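Local structure of CELL division control protein 6 (Pyrobaculum aerophilum, 1FNN) at residues 96-101 with 118-123. The protein binds ADP and magnesium through an AAA+ ATPase domain and probably takes part in the regulation of DNA replication. Residues are numbered along the deposited sequence; the frame is centred on the assembly and turned at random.
Sequences RSLNIP and EHLRER
I100 and H119 make the nearest backbone approach, 7.1 Å between their CA atoms, where the loop leaving helix 87-97 passes the last turn of helix 109-122. A Schellman motif ends helix 87-97, with N99, at positive phi, as its C-prime residue and N99 N bonded to R96 O. The L98 carbonyl just before N99 faces the other helix end, where R123 grips it end-on with two nitrogens. R123 NH1 lies 2.8 Å and NH2 3.1 Å from L98 O; the oxygen sits in the guanidinium plane, while both donors are tilted from the carbonyl plane. The R123 chain reaches across to the loop, and a bend at chi3 (56°) turns its guanidinium so that NH2 also donates to H119 ND1 at 2.9 Å in a nearly straight bond. The bond uses ND1 as an acceptor and restrains the rotation of both flat groups. One face of the imidazole carries I100 CG2, 3.6 Å from the ring centroid in a CH-pi contact; this methyl stands anti to the I100 backbone N. P101 CD approaches H119 CE1 obliquely at 3.6 Å, and a water at the ring edge joins H119 NE2 to P101 O, the latter weakly. Deeper in, L98 CD2 meets L120 CD2 at 4.0 Å, the two side chains crossing nearly at right angles. I100 also packs on L115 and L116 of helix 109-122, whereas L98 reaches L116 and, with R123, touches R75 of edge strand 75-80. The two helix ends are thus joined beside the parallel AAA+ sheet, away from the nucleotide site.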
ATOM      1  N   ARG A  96      24.794  16.262  -3.594  1.00 41.74           N
ATOM      2  CA  ARG A  96      24.403  16.896  -2.337  1.00 43.35           C
ATOM      3  C   ARG A  96      24.478  15.912  -1.184  1.00 43.72           C
ATOM      4  O   ARG A  96      25.001  16.215  -0.101  1.00 40.14           O
ATOM      5  CB  ARG A  96      22.988  17.439  -2.501  1.00 46.62           C
ATOM      6  CG  ARG A  96      22.527  18.349  -1.378  1.00 61.67           C
ATOM      7  CD  ARG A  96      21.024  18.574  -1.433  1.00 70.38           C
ATOM      8  NE  ARG A  96      20.295  17.867  -0.399  1.00 80.91           N
ATOM      9  CZ  ARG A  96      20.290  16.602  -0.040  1.00 85.16           C
ATOM     10  NH1 ARG A  96      21.031  15.670  -0.630  1.00 92.14           N
ATOM     11  NH2 ARG A  96      19.520  16.184   0.958  1.00 90.98           N
ATOM     12  N   SER A  97      24.001  14.676  -1.426  1.00 40.06           N
ATOM     13  CA  SER A  97      24.010  13.709  -0.314  1.00 37.60           C
ATOM     14  C   SER A  97      25.429  13.321   0.046  1.00 38.17           C
ATOM     15  O   SER A  97      25.729  13.089   1.212  1.00 35.70           O
ATOM     16  CB  SER A  97      23.139  12.491  -0.687  1.00 40.54           C
ATOM     17  OG  SER A  97      23.478  11.450   0.254  1.00 41.04           O
ATOM     18  N   LEU A  98      26.387  13.329  -0.865  1.00 35.17           N
ATOM     19  CA  LEU A  98      27.794  13.017  -0.658  1.00 38.76           C
ATOM     20  C   LEU A  98      28.704  14.234  -0.445  1.00 38.97           C
ATOM     21  O   LEU A  98      29.929  14.111  -0.329  1.00 40.58           O
ATOM     22  CB  LEU A  98      28.285  12.260  -1.907  1.00 42.46           C
ATOM     23  CG  LEU A  98      28.528  10.752  -1.883  1.00 50.56           C
ATOM     24  CD1 LEU A  98      27.831   9.997  -0.772  1.00 37.34           C
ATOM     25  CD2 LEU A  98      28.278  10.082  -3.232  1.00 43.26           C
ATOM     26  N   ASN A  99      28.136  15.435  -0.318  1.00 37.33           N
ATOM     27  CA  ASN A  99      28.904  16.650  -0.218  1.00 36.08           C
ATOM     28  C   ASN A  99      29.993  16.747  -1.291  1.00 35.34           C
ATOM     29  O   ASN A  99      31.122  17.035  -0.904  1.00 36.03           O
ATOM     30  CB  ASN A  99      29.655  16.689   1.141  1.00 41.19           C
ATOM     31  CG  ASN A  99      28.536  16.951   2.157  1.00 50.22           C
ATOM     32  OD1 ASN A  99      27.982  18.039   1.994  1.00 54.28           O
ATOM     33  ND2 ASN A  99      28.334  15.990   3.038  1.00 50.36           N
ATOM     34  N   ILE A 100      29.617  16.679  -2.555  1.00 36.98           N
ATOM     35  CA  ILE A 100      30.604  16.820  -3.638  1.00 40.27           C
ATOM     36  C   ILE A 100      30.336  18.218  -4.210  1.00 42.89           C
ATOM     37  O   ILE A 100      29.262  18.446  -4.746  1.00 42.11           O
ATOM     38  CB  ILE A 100      30.340  15.828  -4.779  1.00 41.65           C
ATOM     39  CG1 ILE A 100      30.598  14.376  -4.327  1.00 44.16           C
ATOM     40  CG2 ILE A 100      31.151  16.162  -6.037  1.00 44.19           C
ATOM     41  CD1 ILE A 100      30.081  13.397  -5.395  1.00 39.70           C
ATOM     42  N   PRO A 101      31.300  19.116  -4.102  1.00 43.03           N
ATOM     43  CA  PRO A 101      31.093  20.468  -4.619  1.00 43.79           C
ATOM     44  C   PRO A 101      31.097  20.442  -6.143  1.00 43.16           C
ATOM     45  O   PRO A 101      32.004  19.818  -6.704  1.00 44.30           O
ATOM     46  CB  PRO A 101      32.290  21.256  -4.078  1.00 41.28           C
ATOM     47  CG  PRO A 101      32.990  20.359  -3.128  1.00 45.77           C
ATOM     48  CD  PRO A 101      32.625  18.921  -3.502  1.00 42.44           C
ATOM     49  N   GLU A 118      35.586  10.179  -9.200  1.00 47.43           N
ATOM     50  CA  GLU A 118      36.778  10.716  -8.505  1.00 46.34           C
ATOM     51  C   GLU A 118      36.567  10.870  -7.009  1.00 39.84           C
ATOM     52  O   GLU A 118      37.360  10.453  -6.123  1.00 41.89           O
ATOM     53  CB  GLU A 118      37.080  12.098  -9.138  1.00 46.61           C
ATOM     54  CG  GLU A 118      38.249  12.789  -8.417  1.00 58.08           C
ATOM     55  CD  GLU A 118      38.255  14.275  -8.736  1.00 57.72           C
ATOM     56  OE1 GLU A 118      38.304  14.639  -9.928  1.00 61.92           O
ATOM     57  OE2 GLU A 118      38.211  15.102  -7.803  1.00 61.31           O
ATOM     58  N   HIS A 119      35.419  11.463  -6.654  1.00 41.35           N
ATOM     59  CA  HIS A 119      35.132  11.638  -5.216  1.00 39.40           C
ATOM     60  C   HIS A 119      35.008  10.306  -4.497  1.00 42.13           C
ATOM     61  O   HIS A 119      35.610  10.123  -3.428  1.00 43.04           O
ATOM     62  CB  HIS A 119      33.886  12.509  -5.023  1.00 38.56           C
ATOM     63  CG  HIS A 119      34.182  13.976  -4.958  1.00 48.22           C
ATOM     64  ND1 HIS A 119      34.260  14.657  -3.755  1.00 49.50           N
ATOM     65  CD2 HIS A 119      34.418  14.885  -5.944  1.00 46.42           C
ATOM     66  CE1 HIS A 119      34.534  15.929  -4.012  1.00 47.92           C
ATOM     67  NE2 HIS A 119      34.634  16.092  -5.324  1.00 48.34           N
ATOM     68  N   LEU A 120      34.316   9.311  -5.093  1.00 42.94           N
ATOM     69  CA  LEU A 120      34.176   8.000  -4.427  1.00 41.32           C
ATOM     70  C   LEU A 120      35.524   7.337  -4.190  1.00 42.05           C
ATOM     71  O   LEU A 120      35.869   6.786  -3.151  1.00 41.18           O
ATOM     72  CB  LEU A 120      33.282   7.089  -5.294  1.00 43.32           C
ATOM     73  CG  LEU A 120      31.779   7.413  -5.359  1.00 47.29           C
ATOM     74  CD1 LEU A 120      31.077   6.502  -6.372  1.00 39.18           C
ATOM     75  CD2 LEU A 120      31.117   7.311  -3.984  1.00 40.77           C
ATOM     76  N   ARG A 121      36.381   7.430  -5.214  1.00 48.74           N
ATOM     77  CA  ARG A 121      37.734   6.892  -5.178  1.00 48.38           C
ATOM     78  C   ARG A 121      38.675   7.664  -4.269  1.00 50.35           C
ATOM     79  O   ARG A 121      39.222   7.077  -3.325  1.00 50.47           O
ATOM     80  CB  ARG A 121      38.331   6.902  -6.595  1.00 60.08           C
ATOM     81  CG  ARG A 121      39.769   6.397  -6.638  1.00 67.95           C
ATOM     82  CD  ARG A 121      40.279   6.328  -8.082  1.00 70.84           C
ATOM     83  NE  ARG A 121      41.386   5.386  -8.112  1.00 80.60           N
ATOM     84  CZ  ARG A 121      41.722   4.545  -9.076  1.00 88.14           C
ATOM     85  NH1 ARG A 121      41.041   4.457 -10.209  1.00 88.68           N
ATOM     86  NH2 ARG A 121      42.786   3.772  -8.877  1.00 89.97           N
ATOM     87  N   GLU A 122      38.784   8.978  -4.458  1.00 50.62           N
ATOM     88  CA  GLU A 122      39.775   9.741  -3.682  1.00 52.19           C
ATOM     89  C   GLU A 122      39.426   9.944  -2.234  1.00 54.73           C
ATOM     90  O   GLU A 122      40.280  10.239  -1.387  1.00 54.14           O
ATOM     91  CB  GLU A 122      39.972  11.105  -4.376  1.00 57.02           C
ATOM     92  CG  GLU A 122      40.426  10.946  -5.827  1.00 68.53           C
ATOM     93  CD  GLU A 122      41.592   9.998  -6.031  1.00 71.65           C
ATOM     94  OE1 GLU A 122      42.280   9.672  -5.036  1.00 79.99           O
ATOM     95  OE2 GLU A 122      41.839   9.566  -7.180  1.00 74.90           O
ATOM     96  N   ARG A 123      38.124   9.862  -1.910  1.00 50.99           N
ATOM     97  CA  ARG A 123      37.715  10.001  -0.510  1.00 46.34           C
ATOM     98  C   ARG A 123      37.479   8.606   0.057  1.00 46.47           C
ATOM     99  O   ARG A 123      37.053   8.513   1.202  1.00 47.08           O
ATOM    100  CB  ARG A 123      36.504  10.929  -0.409  1.00 49.24           C
ATOM    101  CG  ARG A 123      36.821  12.417  -0.570  1.00 46.83           C
ATOM    102  CD  ARG A 123      35.618  13.277  -0.897  1.00 49.09           C
ATOM    103  NE  ARG A 123      34.519  13.171   0.057  1.00 43.60           N
ATOM    104  CZ  ARG A 123      33.252  13.450  -0.167  1.00 42.95           C
ATOM    105  NH1 ARG A 123      32.373  13.294   0.832  1.00 43.26           N
ATOM    106  NH2 ARG A 123      32.808  13.877  -1.342  1.00 42.91           N
TER
HETATM  107  O   HOH W   1      35.136  18.623  -6.408  1.00 56.02           O